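Local coordinates for sensor protein (Shewanella oneidensis, PDB 3LIC) that probably senses an extracellular signal through a PDC-fold domain and relays it to its own intracellular histidine kinase in a two-component system, at residues E56-V61 with K88-Y93; S75-K80 with V151-Q156; W118-K123 with V162-L167. All blocks are in the same frame, centred on the assembly; numbering follows the deposited sequence.

Interaction 1. Residues E56-V61 with K88-Y93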
# COMPACT_ATOMS: atom_id res chain seq x y z
N GLU A 56 -7.66 -1.51 26.93
CA GLU A 56 -8.93 -2.18 26.62
C GLU A 56 -9.79 -1.27 25.73
O GLU A 56 -10.47 -1.73 24.81
CB GLU A 56 -9.77 -2.53 27.88
CG GLU A 56 -9.71 -3.94 28.52
CD GLU A 56 -9.47 -5.13 27.56
OE1 GLU A 56 -10.42 -5.69 26.97
OE2 GLU A 56 -8.31 -5.54 27.47
N LYS A 57 -9.84 0.00 26.06
CA LYS A 57 -10.57 0.95 25.20
C LYS A 57 -9.96 1.08 23.78
O LYS A 57 -10.70 1.09 22.80
CB LYS A 57 -10.65 2.38 25.82
CG LYS A 57 -11.69 2.55 26.96
CD LYS A 57 -11.68 4.04 27.38
CE LYS A 57 -12.05 4.23 28.85
NZ LYS A 57 -13.23 3.42 29.20
N LEU A 58 -8.65 1.22 23.66
CA LEU A 58 -8.07 1.33 22.31
C LEU A 58 -8.26 0.05 21.50
O LEU A 58 -8.54 0.08 20.27
CB LEU A 58 -6.60 1.72 22.39
CG LEU A 58 -6.35 3.01 23.13
CD1 LEU A 58 -4.85 3.32 23.20
CD2 LEU A 58 -7.02 4.20 22.48
N LYS A 59 -8.21 -1.08 22.19
CA LYS A 59 -8.43 -2.36 21.54
C LYS A 59 -9.84 -2.48 21.00
O LYS A 59 -10.08 -2.92 19.86
CB LYS A 59 -8.19 -3.51 22.55
CG LYS A 59 -8.61 -4.88 22.05
CD LYS A 59 -7.84 -5.95 22.94
CE LYS A 59 -8.35 -7.34 22.71
NZ LYS A 59 -9.76 -7.29 23.02
N THR A 60 -10.80 -2.10 21.84
CA THR A 60 -12.21 -1.99 21.34
C THR A 60 -12.32 -1.02 20.17
O THR A 60 -12.75 -1.42 19.15
CB THR A 60 -13.14 -1.56 22.45
OG1 THR A 60 -12.88 -2.42 23.57
CG2 THR A 60 -14.61 -1.64 22.04
N VAL A 61 -11.91 0.23 20.29
CA VAL A 61 -11.93 1.15 19.10
C VAL A 61 -11.36 0.53 17.79
O VAL A 61 -12.05 0.52 16.72
CB VAL A 61 -11.18 2.51 19.39
CG1 VAL A 61 -11.07 3.37 18.09
CG2 VAL A 61 -11.91 3.28 20.45
N LYS A 88 7.46 3.18 28.21
CA LYS A 88 8.22 3.87 27.23
C LYS A 88 7.46 3.88 25.88
O LYS A 88 7.13 4.96 25.35
CB LYS A 88 9.60 3.26 27.08
CG LYS A 88 10.62 4.20 26.44
CD LYS A 88 12.02 3.78 26.89
CE LYS A 88 13.09 4.19 25.91
NZ LYS A 88 12.73 3.78 24.57
N LEU A 89 7.19 2.66 25.38
CA LEU A 89 6.63 2.42 24.06
C LEU A 89 5.22 1.96 24.31
O LEU A 89 4.97 1.18 25.24
CB LEU A 89 7.42 1.32 23.31
CG LEU A 89 8.90 1.65 22.93
CD1 LEU A 89 9.45 0.54 22.10
CD2 LEU A 89 9.06 3.01 22.19
N PHE A 90 4.28 2.46 23.52
CA PHE A 90 2.92 1.98 23.68
C PHE A 90 2.25 2.08 22.34
O PHE A 90 2.13 3.15 21.79
CB PHE A 90 2.19 2.81 24.78
CG PHE A 90 0.69 2.43 25.01
CD1 PHE A 90 0.30 1.11 25.24
CD2 PHE A 90 -0.29 3.42 25.10
CE1 PHE A 90 -1.04 0.76 25.46
CE2 PHE A 90 -1.64 3.11 25.36
CZ PHE A 90 -2.03 1.76 25.51
N SER A 91 1.79 0.96 21.80
CA SER A 91 1.19 0.99 20.49
C SER A 91 0.20 -0.14 20.25
O SER A 91 0.43 -1.06 19.47
CB SER A 91 2.25 1.11 19.41
OG SER A 91 1.73 0.85 18.11
N PRO A 92 -0.97 -0.02 20.89
CA PRO A 92 -2.07 -0.94 20.56
C PRO A 92 -2.27 -1.09 19.04
O PRO A 92 -2.21 -0.11 18.32
CB PRO A 92 -3.28 -0.23 21.15
CG PRO A 92 -2.67 0.59 22.33
CD PRO A 92 -1.36 1.06 21.83
N TYR A 93 -2.57 -2.30 18.59
CA TYR A 93 -2.67 -2.59 17.17
C TYR A 93 -3.59 -3.78 16.98
O TYR A 93 -3.45 -4.77 17.69
CB TYR A 93 -1.26 -2.95 16.67
CG TYR A 93 -1.20 -3.45 15.25
CD1 TYR A 93 -1.53 -2.60 14.17
CD2 TYR A 93 -0.77 -4.75 14.97
CE1 TYR A 93 -1.47 -3.06 12.84
CE2 TYR A 93 -0.69 -5.20 13.66
CZ TYR A 93 -1.05 -4.37 12.62
OH TYR A 93 -0.93 -4.85 11.34
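Leu58 lies over Phe90 and Pro92, separated by one residue on an extended stretch of chain, and its CD1 methyl touches both. Leu58 CD1 comes within 3.6 Å of Pro92 CG and 3.9 Å of Phe90 CE2, while the shank of the leucine leans on the proline, with Leu58 CB 4.0 Å from Pro92 CB. The leucine crosses both partners at a slant, and CD1 meets the phenyl ring obliquely near CE2 and CZ. With CG opposite the carbonyl carbon (chi1 -57°) and the chain then extended (chi2 178°), CD1 is carried well out from the helix; leucine suits a helix face turned toward a proline and a phenyl ring, because its CB can lie on the one and its terminal methyl on both.

Phe90 and Pro92 also pack on each other. The CD carbon of Pro92 sits 3.6 Å above the plane of the Phe90 ring, over its centre, a CH-pi contact that is likely to limit how the ring can tilt. Phe90 gets its ring there by setting CG anti to the backbone N (chi1 177°), which swings its end nearer the helix. No polar atom joins the segments. On the far side of the helix, Thr60 OG1 bonds back to Glu56 O at 2.8 Å, which also accepts from Thr60 N on the other face of the carbonyl plane, so this exposed threonine keeps its hydroxyl occupied.

Helix 55-68 covers one face of the antiparallel sheet of the PDC domain: Leu58 also reaches Ile77 on strand 74-79, and Pro92 touches Tyr103 on strand 101-105.

Interaction 2. Residues S75-K80 with V151-Q156; sequences SAIAFK and VPFGVQ
Phe153 drives its ring end-on toward Phe79, and the closest packing of the contact gathers at its CZ corner. The edge of Phe153 faces the flat of Phe79 in an offset edge-to-face pair, with ring centroids 5.6 Å apart and planes at 76°. Phe153 CZ comes within 3.7 Å of Phe79 CE1, and Phe153 CE1 is 3.8 Å from Phe79 CE1. This geometry brings the slightly positive ring hydrogens of one phenylalanine near the electron-rich face of the other. Beside the pair, the CG2 branch of Ile77 meets Phe153 CZ at 4.1 Å, a looser touch made at about a right angle. Phe153 reaches this position because its CG lies between the backbone N and the carbonyl carbon (chi1 55°), which turns the ring toward the other strand.

The two strands are not partners in hydrogen bonding. In the six-stranded antiparallel sheet of the PDC fold, strand 161-168 runs between 74-79 and 145-153, and the axes of strand segments 75-79 and 151-153 come to 9.1 Å of each other, at 50°. Large aromatic side chains are therefore suited to bridging the intervening strand over the sheet face, where Phe153 also rests on Thr163. Helix 2-46 covers Phe153 through Ser40 and Ile43, and Phe84 and Phe160 add edge-to-face partners to Phe79 and Phe153 respectively.

Past the aromatic pair the segments part. Gly154 has a backbone shape at which a side chain would press on the preceding carbonyl, so glycine fits the point where the chain departs; Val155 and Gln156 lie at the surface of the chain, whereas partly exposed Lys80 bonds through NZ to Tyr159 O.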
# COMPACT_ATOMS: atom_id res chain seq x y z
N SER A 75 -4.84 -1.73 12.03
CA SER A 75 -4.71 -0.32 12.38
C SER A 75 -3.99 -0.14 13.70
O SER A 75 -4.17 -0.93 14.62
CB SER A 75 -6.12 0.31 12.37
OG SER A 75 -6.06 1.57 13.02
N ALA A 76 -3.13 0.85 13.82
CA ALA A 76 -2.42 1.04 15.08
C ALA A 76 -2.63 2.45 15.66
O ALA A 76 -2.86 3.42 14.90
CB ALA A 76 -0.89 0.79 14.89
N ILE A 77 -2.48 2.56 16.99
CA ILE A 77 -2.38 3.86 17.64
C ILE A 77 -1.10 3.86 18.45
O ILE A 77 -1.03 3.21 19.48
CB ILE A 77 -3.54 4.12 18.59
CG1 ILE A 77 -4.85 4.14 17.81
CG2 ILE A 77 -3.24 5.47 19.44
CD1 ILE A 77 -6.05 4.34 18.70
N ALA A 78 -0.09 4.61 17.98
CA ALA A 78 1.27 4.47 18.46
C ALA A 78 1.74 5.81 19.06
O ALA A 78 1.59 6.85 18.43
CB ALA A 78 2.14 4.02 17.33
N PHE A 79 2.23 5.81 20.30
CA PHE A 79 2.55 7.10 21.01
C PHE A 79 4.06 7.36 21.04
O PHE A 79 4.84 6.40 21.03
CB PHE A 79 1.97 7.14 22.46
CG PHE A 79 0.46 7.07 22.52
CD1 PHE A 79 -0.31 8.22 22.52
CD2 PHE A 79 -0.17 5.86 22.52
CE1 PHE A 79 -1.68 8.14 22.54
CE2 PHE A 79 -1.55 5.77 22.54
CZ PHE A 79 -2.30 6.90 22.56
N LYS A 80 4.46 8.63 21.06
CA LYS A 80 5.87 8.97 21.32
C LYS A 80 6.39 8.28 22.61
O LYS A 80 5.63 8.10 23.55
CB LYS A 80 6.01 10.46 21.52
CG LYS A 80 6.64 11.22 20.41
CD LYS A 80 6.85 12.67 20.89
CE LYS A 80 7.78 13.44 19.96
NZ LYS A 80 7.05 13.90 18.76
N VAL A 151 -0.88 8.92 10.19
CA VAL A 151 -1.13 10.33 10.41
C VAL A 151 -0.92 10.76 11.88
O VAL A 151 -1.62 10.29 12.74
CB VAL A 151 -2.62 10.66 10.11
CG1 VAL A 151 -2.88 12.26 10.43
CG2 VAL A 151 -2.99 10.21 8.69
N PRO A 152 -0.01 11.72 12.13
CA PRO A 152 0.30 12.34 13.44
C PRO A 152 -0.95 12.85 14.10
O PRO A 152 -1.84 13.28 13.40
CB PRO A 152 1.10 13.58 13.05
CG PRO A 152 1.69 13.25 11.69
CD PRO A 152 0.84 12.25 11.03
N PHE A 153 -1.02 12.85 15.43
CA PHE A 153 -2.12 13.54 16.16
C PHE A 153 -1.58 14.41 17.33
O PHE A 153 -0.49 14.15 17.80
CB PHE A 153 -3.20 12.56 16.63
CG PHE A 153 -2.67 11.42 17.47
CD1 PHE A 153 -2.36 11.61 18.81
CD2 PHE A 153 -2.56 10.16 16.95
CE1 PHE A 153 -1.91 10.57 19.60
CE2 PHE A 153 -2.12 9.10 17.72
CZ PHE A 153 -1.80 9.30 19.05
N GLY A 154 -2.35 15.41 17.78
CA GLY A 154 -1.93 16.43 18.78
C GLY A 154 -2.11 17.86 18.20
O GLY A 154 -3.05 18.09 17.45
N VAL A 155 -1.19 18.79 18.52
CA VAL A 155 -1.12 20.16 17.95
C VAL A 155 0.33 20.67 18.03
O VAL A 155 1.09 20.20 18.90
CB VAL A 155 -1.86 21.15 18.84
CG1 VAL A 155 -3.36 21.26 18.46
CG2 VAL A 155 -1.64 20.74 20.33
N GLN A 156 0.70 21.65 17.18
CA GLN A 156 2.03 22.38 17.30
C GLN A 156 2.64 22.63 18.68
O GLN A 156 1.93 22.85 19.64
CB GLN A 156 2.00 23.78 16.65
CG GLN A 156 2.77 23.83 15.36
CD GLN A 156 2.09 22.92 14.38
OE1 GLN A 156 0.87 22.97 14.26
NE2 GLN A 156 2.85 22.03 13.71

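Interaction 3. Residues W118-K123 with V162-L167; sequences WDWWSK and VTTVDL. With EDO (1,2-ethanediol), chain B.
Thr164 OG1 gives its hydrogen to O1 of a bound 1,2-ethanediol at 2.6 Å and itself accepts from the backbone N of Ala76, so the hydroxyl is held from two directions. The diol, probably from the crystallisation liquor, is gripped at its other end by Asp166, whose OD1 takes a hydrogen from O2 at 2.7 Å. Tyr136 OH also bonds the diol, while Tyr93 OH, in the second shell, bonds Asp166 OD1. Diol C1 lies 3.4 Å above the centre of the Trp120 indole. A small molecule held between an aromatic face and an aspartate is consistent with the ligand pocket of PDC sensor domains.

Trp120 CG lies between the backbone N and the carbonyl carbon (chi1 71°), which turns one indole face to the diol and an edge to the strand. Val162 CG2 lies in the ring plane, 3.8 Å from Trp120 CZ3, and Thr164 CG2 approaches Trp120 CE3 obliquely at 3.6 Å; threonine suits its place, offering both methyl and hydroxyl. Trp120 NE1 is hydrogen-bonded to Tyr111 OH. An alanine in place of Trp120 would probably strip the diol of its aromatic wall, leave Val162 and Thr164 short of apolar cover and cost Tyr111 its indole partner.

Short helix 119-122 thus packs on strand 161-168, on the sheet face away from helix 2-46.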
# COMPACT_ATOMS: atom_id res chain seq x y z
N TRP A 118 11.46 1.60 11.04
CA TRP A 118 10.05 1.57 10.76
C TRP A 118 9.57 2.91 10.12
O TRP A 118 9.24 3.86 10.84
CB TRP A 118 9.29 1.16 12.04
CG TRP A 118 9.73 -0.26 12.52
CD1 TRP A 118 10.65 -0.56 13.48
CD2 TRP A 118 9.27 -1.52 12.00
NE1 TRP A 118 10.82 -1.97 13.61
CE2 TRP A 118 10.01 -2.56 12.67
CE3 TRP A 118 8.42 -1.86 10.96
CZ2 TRP A 118 9.81 -3.92 12.39
CZ3 TRP A 118 8.20 -3.22 10.68
CH2 TRP A 118 8.87 -4.24 11.43
N ASP A 119 9.53 2.94 8.77
CA ASP A 119 9.03 4.09 7.99
C ASP A 119 7.78 4.67 8.57
O ASP A 119 7.67 5.90 8.78
CB ASP A 119 8.65 3.64 6.56
CG ASP A 119 9.67 4.06 5.53
OD1 ASP A 119 10.78 4.46 6.01
OD2 ASP A 119 9.33 4.01 4.29
N TRP A 120 6.82 3.78 8.82
CA TRP A 120 5.50 4.24 9.25
C TRP A 120 5.47 5.09 10.51
O TRP A 120 4.50 5.81 10.74
CB TRP A 120 4.53 3.06 9.39
CG TRP A 120 4.76 2.11 10.53
CD1 TRP A 120 5.32 0.82 10.47
CD2 TRP A 120 4.32 2.29 11.88
NE1 TRP A 120 5.28 0.23 11.70
CE2 TRP A 120 4.70 1.10 12.60
CE3 TRP A 120 3.64 3.34 12.56
CZ2 TRP A 120 4.37 0.91 13.94
CZ3 TRP A 120 3.35 3.17 13.96
CH2 TRP A 120 3.71 1.94 14.63
N TRP A 121 6.49 4.92 11.36
CA TRP A 121 6.67 5.75 12.55
C TRP A 121 7.62 6.93 12.20
O TRP A 121 7.23 8.07 12.29
CB TRP A 121 7.24 4.95 13.72
CG TRP A 121 7.60 5.92 14.83
CD1 TRP A 121 8.83 6.49 15.05
CD2 TRP A 121 6.70 6.53 15.77
NE1 TRP A 121 8.75 7.36 16.11
CE2 TRP A 121 7.46 7.44 16.55
CE3 TRP A 121 5.32 6.41 16.02
CZ2 TRP A 121 6.92 8.20 17.59
CZ3 TRP A 121 4.75 7.20 17.07
CH2 TRP A 121 5.57 8.07 17.85
N SER A 122 8.83 6.62 11.76
CA SER A 122 9.89 7.63 11.63
C SER A 122 9.47 8.76 10.69
O SER A 122 9.61 9.95 11.03
CB SER A 122 11.14 6.98 11.08
OG SER A 122 11.65 6.00 11.94
N LYS A 123 8.97 8.42 9.50
CA LYS A 123 8.68 9.48 8.53
C LYS A 123 7.58 10.43 9.05
O LYS A 123 7.66 11.65 8.91
CB LYS A 123 8.32 8.88 7.17
CG LYS A 123 9.55 8.59 6.35
CD LYS A 123 10.37 9.90 6.22
CE LYS A 123 11.47 9.86 5.13
NZ LYS A 123 12.42 11.02 5.34
N VAL A 162 1.05 8.67 16.16
CA VAL A 162 0.32 8.48 14.88
C VAL A 162 -0.76 7.38 15.00
O VAL A 162 -0.65 6.47 15.84
CB VAL A 162 1.33 8.05 13.84
CG1 VAL A 162 2.53 9.07 13.74
CG2 VAL A 162 1.91 6.65 14.19
N THR A 163 -1.80 7.45 14.19
CA THR A 163 -2.68 6.31 13.97
C THR A 163 -2.43 5.85 12.52
O THR A 163 -1.91 6.62 11.70
CB THR A 163 -4.13 6.65 14.18
OG1 THR A 163 -4.59 7.50 13.12
CG2 THR A 163 -4.33 7.42 15.50
N THR A 164 -2.74 4.60 12.21
CA THR A 164 -2.28 4.02 10.95
C THR A 164 -3.39 3.23 10.38
O THR A 164 -4.32 2.86 11.09
CB THR A 164 -1.07 3.05 11.11
OG1 THR A 164 -1.46 1.91 11.87
CG2 THR A 164 0.20 3.74 11.72
N VAL A 165 -3.30 2.93 9.09
CA VAL A 165 -4.14 1.87 8.51
C VAL A 165 -3.13 1.06 7.67
O VAL A 165 -2.25 1.64 6.99
CB VAL A 165 -5.35 2.43 7.65
CG1 VAL A 165 -6.18 1.35 7.07
CG2 VAL A 165 -6.35 3.14 8.56
N ASP A 166 -3.19 -0.28 7.78
CA ASP A 166 -2.39 -1.20 6.97
C ASP A 166 -3.26 -1.80 5.88
O ASP A 166 -4.42 -2.21 6.12
CB ASP A 166 -1.82 -2.37 7.82
CG ASP A 166 -0.91 -1.90 8.94
OD1 ASP A 166 -0.71 -2.67 9.91
OD2 ASP A 166 -0.37 -0.75 8.84
N LEU A 167 -2.68 -1.91 4.68
CA LEU A 167 -3.32 -2.60 3.59
C LEU A 167 -2.44 -3.80 3.22
O LEU A 167 -1.28 -3.62 2.86
CB LEU A 167 -3.45 -1.68 2.37
CG LEU A 167 -4.31 -0.41 2.53
CD1 LEU A 167 -4.31 0.24 1.12
CD2 LEU A 167 -5.76 -0.74 2.96
C1 EDO B . 1.69 -0.28 11.72
O1 EDO B . 0.35 0.08 11.30
C2 EDO B . 1.86 -1.78 11.92
O2 EDO B . 1.83 -2.45 10.64

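How the interactions relate
From the N terminus, helix 2-46 leads to helix 55-68, which opens interaction 1. Strand 74-79 follows and opens interaction 2 before residues 88-93 close interaction 1, so these two loops cross. Interaction 3 opens at helix 119-122, after interaction 1 has closed; strand 145-153 then closes interaction 2 and strand 161-168 closes interaction 3, so these cross as well, while interactions 1 and 3 stand in series. All three meet on one sheet: Pro92 O bonds Ile77 N, and Ala78 N bonds Val162 O. Interactions 1 and 3 tie helices 55-68 and 119-122 to the sheet, while interaction 2 joins strands 74-79 and 145-153 across strand 161-168.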